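Local coordinates for protein alanine racemase 1 (Caldanaerobacter subterraneus subsp. tengcongensis MB4, PDB 4Y2W) that belongs to the alanine racemase family, pairing an N-terminal eight-stranded alpha/beta barrel with a C-terminal domain rich in beta strands, at residues Ala17-Val29 and His219-Gly231. The protein carries 1 engineered substitution. Residues are numbered along the deposited sequence; the frame is centred on the assembly and turned at random.
Sequences AITHNFREIKKIV and HLDMVRPGIILFG. With PO4 (phosphate ion), chain C.
Leu229 lies against helix 15-28 with one methyl: CD2, 3.7 Å from CA of Phe22 and 4.0 Å from its CB, lies at the edge of the Phe22 ring, near the ring plane. Its CG stands beside the backbone N and anti to the carbonyl carbon (chi1 -62°), and this turn brings the end of the side chain closer to the helix than the direction of its CB suggests. One helical turn further on, Ile25 spreads its branches over the other segment: CD1 meets CG2 of Ile228 tip to tip at 3.9 Å, CG2 reaches both CG1 of Val223 and CG of Pro225, and CG1 touches the same Leu229 methyl. Residues 222-224 form the eighth and last strand of the TIM-type barrel, followed by the 3-10 turn 227-229; the helix preceding the first barrel strand, 34-38, thus packs along both strand and turn. Asn21 supplies the polar link, its ND2 giving a weak but fairly straight hydrogen bond to O of Leu229 (3.3 Å, 163° at the hydrogen), while its OD1 accepts from the backbone N of Arg245. Beyond it, CD1 of Ile18 lies obliquely to the Phe230 ring, 4.1 Å from CE1; that ring also meets those of Tyr44, an alanine-pocket residue, and His46. Where the helix ends, CG1 of Val29 sits 3.7 Å from ND1 of His219, whose NE2 is hydrogen-bonded to O of Ile212. Away from the helix, backbone N of Gly226 and Ile227 make weak hydrogen bonds to a phosphate ion.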
ATOM      1  N   ALA A  17      22.201   8.925  -1.890  1.00 44.76           N
ATOM      2  CA  ALA A  17      22.320   7.752  -2.756  1.00 45.73           C
ATOM      3  C   ALA A  17      21.473   7.888  -4.022  1.00 46.73           C
ATOM      4  O   ALA A  17      21.839   7.373  -5.079  1.00 47.14           O
ATOM      5  CB  ALA A  17      21.931   6.494  -1.994  1.00 45.61           C
ATOM      6  N   ILE A  18      20.337   8.568  -3.910  1.00 48.04           N
ATOM      7  CA  ILE A  18      19.473   8.832  -5.062  1.00 48.57           C
ATOM      8  C   ILE A  18      20.131   9.856  -5.993  1.00 48.56           C
ATOM      9  O   ILE A  18      20.134   9.683  -7.212  1.00 47.33           O
ATOM     10  CB  ILE A  18      18.080   9.334  -4.621  1.00 48.56           C
ATOM     11  CG1 ILE A  18      17.353   8.248  -3.822  1.00 48.89           C
ATOM     12  CG2 ILE A  18      17.238   9.741  -5.827  1.00 48.83           C
ATOM     13  CD1 ILE A  18      16.191   8.767  -2.997  1.00 49.14           C
ATOM     14  N   THR A  19      20.690  10.917  -5.413  1.00 49.39           N
ATOM     15  CA  THR A  19      21.406  11.929  -6.191  1.00 49.78           C
ATOM     16  C   THR A  19      22.634  11.319  -6.866  1.00 50.40           C
ATOM     17  O   THR A  19      22.967  11.682  -7.993  1.00 50.89           O
ATOM     18  CB  THR A  19      21.849  13.135  -5.329  1.00 48.77           C
ATOM     19  OG1 THR A  19      22.645  12.684  -4.230  1.00 47.77           O
ATOM     20  CG2 THR A  19      20.644  13.900  -4.805  1.00 48.81           C
ATOM     21  N   HIS A  20      23.299  10.395  -6.175  1.00 50.99           N
ATOM     22  CA  HIS A  20      24.428   9.672  -6.755  1.00 51.10           C
ATOM     23  C   HIS A  20      24.007   8.848  -7.968  1.00 50.76           C
ATOM     24  O   HIS A  20      24.637   8.929  -9.019  1.00 51.05           O
ATOM     25  CB  HIS A  20      25.077   8.749  -5.727  1.00 51.76           C
ATOM     26  CG  HIS A  20      26.079   7.808  -6.320  1.00 53.22           C
ATOM     27  ND1 HIS A  20      27.433   8.061  -6.312  1.00 54.68           N
ATOM     28  CD2 HIS A  20      25.921   6.626  -6.959  1.00 53.23           C
ATOM     29  CE1 HIS A  20      28.067   7.068  -6.908  1.00 55.30           C
ATOM     30  NE2 HIS A  20      27.171   6.184  -7.311  1.00 54.76           N
ATOM     31  N   ASN A  21      22.957   8.043  -7.809  1.00 50.50           N
ATOM     32  CA  ASN A  21      22.432   7.228  -8.909  1.00 50.40           C
ATOM     33  C   ASN A  21      21.973   8.092 -10.078  1.00 50.73           C
ATOM     34  O   ASN A  21      22.096   7.695 -11.235  1.00 50.73           O
ATOM     35  CB  ASN A  21      21.265   6.353  -8.439  1.00 50.87           C
ATOM     36  CG  ASN A  21      21.689   5.283  -7.451  1.00 51.18           C
ATOM     37  OD1 ASN A  21      22.874   4.989  -7.302  1.00 50.80           O
ATOM     38  ND2 ASN A  21      20.714   4.692  -6.770  1.00 51.65           N
ATOM     39  N   PHE A  22      21.438   9.268  -9.763  1.00 51.07           N
ATOM     40  CA  PHE A  22      21.091  10.265 -10.774  1.00 51.52           C
ATOM     41  C   PHE A  22      22.338  10.702 -11.547  1.00 52.80           C
ATOM     42  O   PHE A  22      22.326  10.732 -12.780  1.00 52.21           O
ATOM     43  CB  PHE A  22      20.400  11.468 -10.117  1.00 50.90           C
ATOM     44  CG  PHE A  22      20.275  12.670 -11.008  1.00 50.41           C
ATOM     45  CD1 PHE A  22      19.317  12.713 -12.011  1.00 50.58           C
ATOM     46  CD2 PHE A  22      21.110  13.768 -10.833  1.00 50.13           C
ATOM     47  CE1 PHE A  22      19.194  13.824 -12.828  1.00 50.19           C
ATOM     48  CE2 PHE A  22      20.993  14.880 -11.648  1.00 50.14           C
ATOM     49  CZ  PHE A  22      20.034  14.910 -12.647  1.00 50.07           C
ATOM     50  N   ARG A  23      23.409  11.023 -10.822  1.00 54.79           N
ATOM     51  CA  ARG A  23      24.685  11.399 -11.446  1.00 56.87           C
ATOM     52  C   ARG A  23      25.309  10.274 -12.292  1.00 56.94           C
ATOM     53  O   ARG A  23      26.042  10.552 -13.240  1.00 56.29           O
ATOM     54  CB  ARG A  23      25.685  11.898 -10.395  1.00 57.88           C
ATOM     55  CG  ARG A  23      25.357  13.282  -9.850  1.00 60.46           C
ATOM     56  CD  ARG A  23      26.530  13.898  -9.093  1.00 62.47           C
ATOM     57  NE  ARG A  23      26.959  13.083  -7.954  1.00 63.39           N
ATOM     58  CZ  ARG A  23      26.333  13.021  -6.780  1.00 63.94           C
ATOM     59  NH1 ARG A  23      25.225  13.720  -6.554  1.00 64.53           N
ATOM     60  NH2 ARG A  23      26.818  12.245  -5.819  1.00 65.06           N
ATOM     61  N   GLU A  24      25.020   9.019 -11.952  1.00 58.54           N
ATOM     62  CA  GLU A  24      25.461   7.875 -12.757  1.00 59.43           C
ATOM     63  C   GLU A  24      24.789   7.857 -14.130  1.00 60.53           C
ATOM     64  O   GLU A  24      25.416   7.492 -15.124  1.00 61.65           O
ATOM     65  CB  GLU A  24      25.185   6.552 -12.034  1.00 58.95           C
ATOM     66  CG  GLU A  24      26.028   6.330 -10.790  1.00 59.32           C
ATOM     67  CD  GLU A  24      27.488   6.076 -11.108  1.00 60.31           C
ATOM     68  OE1 GLU A  24      27.768   5.205 -11.956  1.00 61.82           O
ATOM     69  OE2 GLU A  24      28.356   6.743 -10.505  1.00 61.03           O
ATOM     70  N   ILE A  25      23.522   8.258 -14.183  1.00 60.12           N
ATOM     71  CA  ILE A  25      22.782   8.292 -15.444  1.00 61.02           C
ATOM     72  C   ILE A  25      23.351   9.354 -16.391  1.00 61.54           C
ATOM     73  O   ILE A  25      23.400   9.141 -17.604  1.00 61.72           O
ATOM     74  CB  ILE A  25      21.271   8.544 -15.223  1.00 61.61           C
ATOM     75  CG1 ILE A  25      20.662   7.467 -14.317  1.00 62.24           C
ATOM     76  CG2 ILE A  25      20.525   8.580 -16.554  1.00 62.39           C
ATOM     77  CD1 ILE A  25      20.891   6.047 -14.789  1.00 63.27           C
ATOM     78  N   LYS A  26      23.780  10.486 -15.836  1.00 61.96           N
ATOM     79  CA  LYS A  26      24.402  11.551 -16.630  1.00 62.02           C
ATOM     80  C   LYS A  26      25.701  11.105 -17.317  1.00 62.46           C
ATOM     81  O   LYS A  26      26.019  11.575 -18.410  1.00 62.57           O
ATOM     82  CB  LYS A  26      24.663  12.790 -15.767  1.00 61.19           C
ATOM     83  CG  LYS A  26      23.397  13.547 -15.394  1.00 61.29           C
ATOM     84  CD  LYS A  26      23.691  14.870 -14.694  1.00 61.57           C
ATOM     85  CE  LYS A  26      24.057  15.974 -15.676  1.00 60.94           C
ATOM     86  NZ  LYS A  26      22.940  16.318 -16.601  1.00 60.95           N
ATOM     87  N   LYS A  27      26.441  10.203 -16.679  1.00 63.16           N
ATOM     88  CA  LYS A  27      27.670   9.661 -17.260  1.00 64.93           C
ATOM     89  C   LYS A  27      27.389   8.810 -18.499  1.00 67.01           C
ATOM     90  O   LYS A  27      28.164   8.835 -19.452  1.00 68.06           O
ATOM     91  CB  LYS A  27      28.433   8.826 -16.227  1.00 64.90           C
ATOM     92  CG  LYS A  27      28.965   9.628 -15.047  1.00 64.53           C
ATOM     93  CD  LYS A  27      29.537   8.717 -13.971  1.00 65.53           C
ATOM     94  CE  LYS A  27      30.166   9.513 -12.837  1.00 65.25           C
ATOM     95  NZ  LYS A  27      30.761   8.638 -11.791  1.00 64.68           N
ATOM     96  N   ILE A  28      26.278   8.073 -18.480  1.00 70.01           N
ATOM     97  CA  ILE A  28      25.898   7.179 -19.582  1.00 72.37           C
ATOM     98  C   ILE A  28      25.417   7.954 -20.810  1.00 72.99           C
ATOM     99  O   ILE A  28      25.767   7.607 -21.940  1.00 74.80           O
ATOM    100  CB  ILE A  28      24.782   6.187 -19.155  1.00 73.81           C
ATOM    101  CG1 ILE A  28      25.232   5.332 -17.960  1.00 74.73           C
ATOM    102  CG2 ILE A  28      24.364   5.293 -20.321  1.00 73.82           C
ATOM    103  CD1 ILE A  28      26.562   4.634 -18.151  1.00 75.26           C
ATOM    104  N   VAL A  29      24.606   8.986 -20.585  1.00 73.41           N
ATOM    105  CA  VAL A  29      24.062   9.801 -21.678  1.00 73.92           C
ATOM    106  C   VAL A  29      24.997  10.955 -22.025  1.00 74.42           C
ATOM    107  O   VAL A  29      25.932  11.257 -21.282  1.00 74.38           O
ATOM    108  CB  VAL A  29      22.658  10.367 -21.344  1.00 73.20           C
ATOM    109  CG1 VAL A  29      21.726   9.253 -20.887  1.00 72.83           C
ATOM    110  CG2 VAL A  29      22.731  11.474 -20.296  1.00 73.20           C
ATOM    111  N   HIS A 219      18.462   7.217 -26.722  1.00 48.84           N
ATOM    112  CA  HIS A 219      18.636   8.383 -25.848  1.00 48.46           C
ATOM    113  C   HIS A 219      17.871   9.622 -26.321  1.00 48.21           C
ATOM    114  O   HIS A 219      17.208  10.279 -25.518  1.00 49.03           O
ATOM    115  CB  HIS A 219      20.126   8.723 -25.707  1.00 48.62           C
ATOM    116  CG  HIS A 219      20.898   7.732 -24.892  1.00 48.71           C
ATOM    117  ND1 HIS A 219      22.126   8.022 -24.337  1.00 49.32           N
ATOM    118  CD2 HIS A 219      20.609   6.462 -24.523  1.00 48.52           C
ATOM    119  CE1 HIS A 219      22.568   6.970 -23.675  1.00 49.37           C
ATOM    120  NE2 HIS A 219      21.665   6.010 -23.770  1.00 49.29           N
ATOM    121  N   LEU A 220      17.977   9.933 -27.613  1.00 47.75           N
ATOM    122  CA  LEU A 220      17.283  11.076 -28.230  1.00 47.45           C
ATOM    123  C   LEU A 220      17.531  12.390 -27.463  1.00 47.41           C
ATOM    124  O   LEU A 220      18.646  12.626 -27.003  1.00 47.15           O
ATOM    125  CB  LEU A 220      15.785  10.773 -28.388  1.00 47.60           C
ATOM    126  CG  LEU A 220      15.406   9.568 -29.253  1.00 47.77           C
ATOM    127  CD1 LEU A 220      13.919   9.277 -29.132  1.00 47.58           C
ATOM    128  CD2 LEU A 220      15.784   9.800 -30.708  1.00 47.81           C
ATOM    129  N   ASP A 221      16.507  13.232 -27.321  1.00 48.63           N
ATOM    130  CA  ASP A 221      16.654  14.533 -26.665  1.00 49.98           C
ATOM    131  C   ASP A 221      16.494  14.440 -25.148  1.00 49.52           C
ATOM    132  O   ASP A 221      17.038  15.265 -24.416  1.00 47.88           O
ATOM    133  CB  ASP A 221      15.629  15.529 -27.215  1.00 50.91           C
ATOM    134  CG  ASP A 221      15.690  15.661 -28.724  1.00 51.34           C
ATOM    135  OD1 ASP A 221      16.786  15.915 -29.265  1.00 51.91           O
ATOM    136  OD2 ASP A 221      14.633  15.504 -29.370  1.00 51.50           O
ATOM    137  N   MET A 222      15.729  13.452 -24.683  1.00 50.41           N
ATOM    138  CA  MET A 222      15.500  13.263 -23.252  1.00 50.08           C
ATOM    139  C   MET A 222      15.379  11.781 -22.897  1.00 49.53           C
ATOM    140  O   MET A 222      15.027  10.950 -23.733  1.00 50.05           O
ATOM    141  CB  MET A 222      14.249  14.030 -22.809  1.00 50.61           C
ATOM    142  CG  MET A 222      14.089  14.166 -21.303  1.00 50.89           C
ATOM    143  SD  MET A 222      12.879  15.417 -20.834  1.00 51.67           S
ATOM    144  CE  MET A 222      11.405  14.789 -21.635  1.00 51.70           C
ATOM    145  N   VAL A 223      15.676  11.473 -21.641  1.00 49.39           N
ATOM    146  CA  VAL A 223      15.722  10.104 -21.144  1.00 48.72           C
ATOM    147  C   VAL A 223      14.914  10.000 -19.834  1.00 48.70           C
ATOM    148  O   VAL A 223      14.839  10.965 -19.072  1.00 49.58           O
ATOM    149  CB  VAL A 223      17.207   9.673 -21.025  1.00 48.75           C
ATOM    150  CG1 VAL A 223      17.548   9.071 -19.674  1.00 49.60           C
ATOM    151  CG2 VAL A 223      17.576   8.731 -22.163  1.00 49.13           C
ATOM    152  N   ARG A 224      14.300   8.838 -19.590  1.00 48.85           N
ATOM    153  CA  ARG A 224      13.319   8.671 -18.497  1.00 47.85           C
ATOM    154  C   ARG A 224      13.700   7.606 -17.447  1.00 48.27           C
ATOM    155  O   ARG A 224      13.063   6.548 -17.367  1.00 47.79           O
ATOM    156  CB  ARG A 224      11.944   8.321 -19.082  1.00 46.75           C
ATOM    157  CG  ARG A 224      11.336   9.368 -20.008  1.00 46.44           C
ATOM    158  CD  ARG A 224       9.864   9.071 -20.271  1.00 45.79           C
ATOM    159  NE  ARG A 224       9.659   7.698 -20.739  1.00 45.61           N
ATOM    160  CZ  ARG A 224       9.395   7.327 -21.994  1.00 46.12           C
ATOM    161  NH1 ARG A 224       9.271   8.213 -22.979  1.00 46.00           N
ATOM    162  NH2 ARG A 224       9.242   6.039 -22.269  1.00 46.68           N
ATOM    163  N   PRO A 225      14.724   7.884 -16.624  1.00 48.11           N
ATOM    164  CA  PRO A 225      15.077   6.938 -15.565  1.00 48.07           C
ATOM    165  C   PRO A 225      14.080   6.970 -14.411  1.00 48.32           C
ATOM    166  O   PRO A 225      13.684   8.050 -13.967  1.00 48.74           O
ATOM    167  CB  PRO A 225      16.446   7.435 -15.095  1.00 48.00           C
ATOM    168  CG  PRO A 225      16.430   8.894 -15.382  1.00 48.01           C
ATOM    169  CD  PRO A 225      15.633   9.045 -16.647  1.00 47.88           C
ATOM    170  N   GLY A 226      13.687   5.791 -13.936  1.00 48.20           N
ATOM    171  CA  GLY A 226      12.767   5.668 -12.807  1.00 46.90           C
ATOM    172  C   GLY A 226      13.348   4.791 -11.721  1.00 46.65           C
ATOM    173  O   GLY A 226      14.124   5.262 -10.890  1.00 46.16           O
ATOM    174  N   ILE A 227      12.980   3.510 -11.734  1.00 46.48           N
ATOM    175  CA  ILE A 227      13.445   2.553 -10.724  1.00 46.43           C
ATOM    176  C   ILE A 227      14.964   2.578 -10.542  1.00 47.00           C
ATOM    177  O   ILE A 227      15.464   2.436  -9.427  1.00 47.45           O
ATOM    178  CB  ILE A 227      12.992   1.109 -11.051  1.00 46.39           C
ATOM    179  CG1 ILE A 227      13.319   0.151  -9.896  1.00 46.69           C
ATOM    180  CG2 ILE A 227      13.638   0.605 -12.335  1.00 46.34           C
ATOM    181  CD1 ILE A 227      12.754   0.573  -8.556  1.00 46.53           C
ATOM    182  N   ILE A 228      15.689   2.779 -11.636  1.00 48.10           N
ATOM    183  CA  ILE A 228      17.149   2.781 -11.602  1.00 49.30           C
ATOM    184  C   ILE A 228      17.719   3.868 -10.682  1.00 47.98           C
ATOM    185  O   ILE A 228      18.788   3.694 -10.099  1.00 46.42           O
ATOM    186  CB  ILE A 228      17.728   2.898 -13.030  1.00 51.50           C
ATOM    187  CG1 ILE A 228      19.172   2.392 -13.069  1.00 53.18           C
ATOM    188  CG2 ILE A 228      17.610   4.325 -13.555  1.00 51.82           C
ATOM    189  CD1 ILE A 228      19.624   2.013 -14.463  1.00 53.95           C
ATOM    190  N   LEU A 229      16.988   4.971 -10.534  1.00 47.20           N
ATOM    191  CA  LEU A 229      17.366   6.024  -9.595  1.00 46.43           C
ATOM    192  C   LEU A 229      17.294   5.560  -8.134  1.00 46.21           C
ATOM    193  O   LEU A 229      17.855   6.214  -7.249  1.00 46.16           O
ATOM    194  CB  LEU A 229      16.463   7.249  -9.773  1.00 46.61           C
ATOM    195  CG  LEU A 229      16.492   7.974 -11.122  1.00 46.61           C
ATOM    196  CD1 LEU A 229      15.323   8.946 -11.223  1.00 46.47           C
ATOM    197  CD2 LEU A 229      17.815   8.698 -11.330  1.00 46.40           C
ATOM    198  N   PHE A 230      16.608   4.442  -7.886  1.00 45.33           N
ATOM    199  CA  PHE A 230      16.377   3.948  -6.527  1.00 44.92           C
ATOM    200  C   PHE A 230      17.106   2.628  -6.231  1.00 44.95           C
ATOM    201  O   PHE A 230      16.645   1.808  -5.432  1.00 44.76           O
ATOM    202  CB  PHE A 230      14.864   3.859  -6.280  1.00 44.06           C
ATOM    203  CG  PHE A 230      14.150   5.157  -6.545  1.00 43.78           C
ATOM    204  CD1 PHE A 230      14.199   6.193  -5.616  1.00 43.45           C
ATOM    205  CD2 PHE A 230      13.479   5.370  -7.742  1.00 43.65           C
ATOM    206  CE1 PHE A 230      13.568   7.402  -5.866  1.00 43.37           C
ATOM    207  CE2 PHE A 230      12.847   6.580  -7.997  1.00 43.26           C
ATOM    208  CZ  PHE A 230      12.887   7.595  -7.057  1.00 42.93           C
ATOM    209  N   GLY A 231      18.261   2.449  -6.870  1.00 45.25           N
ATOM    210  CA  GLY A 231      19.199   1.385  -6.521  1.00 44.68           C
ATOM    211  C   GLY A 231      18.825  -0.009  -6.979  1.00 44.00           C
ATOM    212  O   GLY A 231      19.273  -0.990  -6.389  1.00 44.05           O
TER
HETATM  213  P   PO4 C 401      11.530   2.704 -15.504  1.00 90.71           P
HETATM  214  O1  PO4 C 401      13.015   2.818 -15.244  1.00 84.55           O
HETATM  215  O2  PO4 C 401      11.254   1.570 -16.468  1.00 88.57           O
HETATM  216  O3  PO4 C 401      11.027   3.999 -16.101  1.00 89.90           O
HETATM  217  O4  PO4 C 401      10.813   2.427 -14.201  1.00 90.78           O